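Local coordinates for Sodium/calcium exchanger membrane region domain-containing protein (Archaeoglobus fulgidus, PDB 4KPP) that exchanges protons for calcium ions across the membrane, as a transporter of the sodium/calcium exchanger family, at residues Tyr79-Tyr84 with Met222-Phe227. Numbering follows the deposited sequence.
Sequences YAVDGY and MSVEAF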
loop_
_atom_site.group_PDB
_atom_site.type_symbol
_atom_site.label_atom_id
_atom_site.label_comp_id
_atom_site.label_asym_id
_atom_site.label_seq_id
_atom_site.Cartn_x
_atom_site.Cartn_y
_atom_site.Cartn_z
ATOM N N TYR A 79 2.290 6.895 -0.971
ATOM C CA TYR A 79 1.990 7.787 -2.083
ATOM C C TYR A 79 2.841 9.047 -2.022
ATOM O O TYR A 79 3.264 9.569 -3.053
ATOM C CB TYR A 79 0.500 8.143 -2.115
ATOM C CG TYR A 79 -0.356 7.044 -2.695
ATOM C CD1 TYR A 79 -0.644 5.902 -1.958
ATOM C CD2 TYR A 79 -0.869 7.143 -3.982
ATOM C CE1 TYR A 79 -1.417 4.891 -2.487
ATOM C CE2 TYR A 79 -1.647 6.138 -4.518
ATOM C CZ TYR A 79 -1.919 5.014 -3.766
ATOM O OH TYR A 79 -2.691 4.006 -4.292
ATOM N N ALA A 80 3.099 9.525 -0.809
ATOM C CA ALA A 80 3.862 10.754 -0.627
ATOM C C ALA A 80 5.346 10.551 -0.913
ATOM O O ALA A 80 5.977 11.389 -1.554
ATOM C CB ALA A 80 3.656 11.302 0.773
ATOM N N VAL A 81 5.896 9.439 -0.435
ATOM C CA VAL A 81 7.298 9.111 -0.682
ATOM C C VAL A 81 7.539 8.775 -2.153
ATOM O O VAL A 81 8.475 9.289 -2.769
ATOM C CB VAL A 81 7.779 7.940 0.205
ATOM C CG1 VAL A 81 9.163 7.467 -0.230
ATOM C CG2 VAL A 81 7.787 8.350 1.673
ATOM N N ASP A 82 6.693 7.920 -2.718
ATOM C CA ASP A 82 6.832 7.557 -4.122
ATOM C C ASP A 82 6.523 8.760 -5.004
ATOM O O ASP A 82 7.126 8.939 -6.063
ATOM C CB ASP A 82 5.905 6.397 -4.478
ATOM C CG ASP A 82 6.372 5.636 -5.703
ATOM O OD1 ASP A 82 7.382 6.047 -6.318
ATOM O OD2 ASP A 82 5.724 4.628 -6.055
ATOM N N GLY A 83 5.582 9.583 -4.553
ATOM C CA GLY A 83 5.239 10.809 -5.246
ATOM C C GLY A 83 6.404 11.779 -5.286
ATOM O O GLY A 83 6.607 12.468 -6.287
ATOM N N TYR A 84 7.169 11.835 -4.200
ATOM C CA TYR A 84 8.347 12.694 -4.151
ATOM C C TYR A 84 9.374 12.267 -5.189
ATOM O O TYR A 84 9.948 13.100 -5.884
ATOM C CB TYR A 84 8.985 12.692 -2.756
ATOM C CG TYR A 84 10.346 13.360 -2.729
ATOM C CD1 TYR A 84 10.460 14.744 -2.695
ATOM C CD2 TYR A 84 11.516 12.609 -2.752
ATOM C CE1 TYR A 84 11.697 15.361 -2.681
ATOM C CE2 TYR A 84 12.757 13.218 -2.741
ATOM C CZ TYR A 84 12.840 14.593 -2.704
ATOM O OH TYR A 84 14.071 15.203 -2.692
ATOM N N MET A 222 5.651 17.723 5.028
ATOM C CA MET A 222 6.829 18.422 5.542
ATOM C C MET A 222 7.928 17.457 5.976
ATOM O O MET A 222 8.939 17.874 6.538
ATOM C CB MET A 222 6.450 19.328 6.718
ATOM C CG MET A 222 5.444 20.415 6.376
ATOM S SD MET A 222 6.096 21.642 5.225
ATOM C CE MET A 222 7.431 22.323 6.205
ATOM N N SER A 223 7.738 16.170 5.703
ATOM C CA SER A 223 8.674 15.153 6.172
ATOM C C SER A 223 9.261 14.257 5.073
ATOM O O SER A 223 10.389 13.778 5.200
ATOM C CB SER A 223 8.006 14.281 7.240
ATOM O OG SER A 223 7.603 15.058 8.355
ATOM N N VAL A 224 8.504 14.025 4.006
ATOM C CA VAL A 224 8.901 13.028 3.007
ATOM C C VAL A 224 10.205 13.331 2.277
ATOM O O VAL A 224 10.991 12.425 2.020
ATOM C CB VAL A 224 7.791 12.750 1.967
ATOM C CG1 VAL A 224 6.731 11.837 2.561
ATOM C CG2 VAL A 224 7.188 14.055 1.452
ATOM N N GLU A 225 10.428 14.595 1.937
ATOM C CA GLU A 225 11.658 14.980 1.254
ATOM C C GLU A 225 12.873 14.688 2.123
ATOM O O GLU A 225 13.823 14.052 1.678
ATOM C CB GLU A 225 11.628 16.458 0.865
ATOM C CG GLU A 225 12.924 16.957 0.240
ATOM C CD GLU A 225 12.851 18.412 -0.184
ATOM O OE1 GLU A 225 11.880 19.100 0.196
ATOM O OE2 GLU A 225 13.768 18.869 -0.899
ATOM N N ALA A 226 12.833 15.147 3.368
ATOM C CA ALA A 226 13.944 14.932 4.283
ATOM C C ALA A 226 14.144 13.447 4.556
ATOM O O ALA A 226 15.274 12.969 4.636
ATOM C CB ALA A 226 13.720 15.686 5.575
ATOM N N PHE A 227 13.042 12.715 4.695
ATOM C CA PHE A 227 13.130 11.279 4.912
ATOM C C PHE A 227 13.710 10.561 3.692
ATOM O O PHE A 227 14.536 9.664 3.837
ATOM C CB PHE A 227 11.765 10.694 5.286
ATOM C CG PHE A 227 11.758 9.193 5.376
ATOM C CD1 PHE A 227 12.386 8.546 6.429
ATOM C CD2 PHE A 227 11.137 8.429 4.399
ATOM C CE1 PHE A 227 12.389 7.158 6.510
ATOM C CE2 PHE A 227 11.137 7.046 4.471
ATOM C CZ PHE A 227 11.762 6.409 5.528
#
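One face of the Tyr84 ring lies against the backbone of Glu225: CA of Glu225 stands 4.1 Å from the centroid of the Tyr84 ring, 16° off its normal, a CH-pi contact displaced toward the rim. The aliphatic part of the glutamate crosses obliquely over the CE1 rim of the ring, toward the hydroxyl, with CG of Glu225 3.5 Å from CE1 of Tyr84 and 3.6 Å from its OH. Both side chains leave their helices with CG anti to the backbone N (chi1 169° for Tyr84), and the extended glutamate chain carries its carboxylate past the hydroxyl, the ring and carboxylate planes 35° apart. The ring of Phe227 receives CG2 of Val81 obliquely, at 4.3 Å from CD2, while its remaining neighbours include Thr36 and Ser39 of helix 32-60. The two segments lie in the two sodium/calcium exchanger family regions of the sequence, and the contact packs helix 76-91 against the start of helix 224-237, in predicted transmembrane parts; Met222 leaves the preceding helix 202-221, Ser223 is the N-cap residue, and helix 224-237 starts at Val224. CG1 of Val224, anti to the carbonyl carbon, meets CB of Ala80 at 3.6 Å and CG2 of Val81 at 3.8 Å, and the backbones of the two segments come nearest here, the CA atoms of Val81 and Val224 being 5.6 Å apart. On the far side of helix 76-91, Tyr79 OH is hydrogen-bonded to Asn284 OD1, and Asp82 packs on Leu289 and Ile293 of helix 288-299.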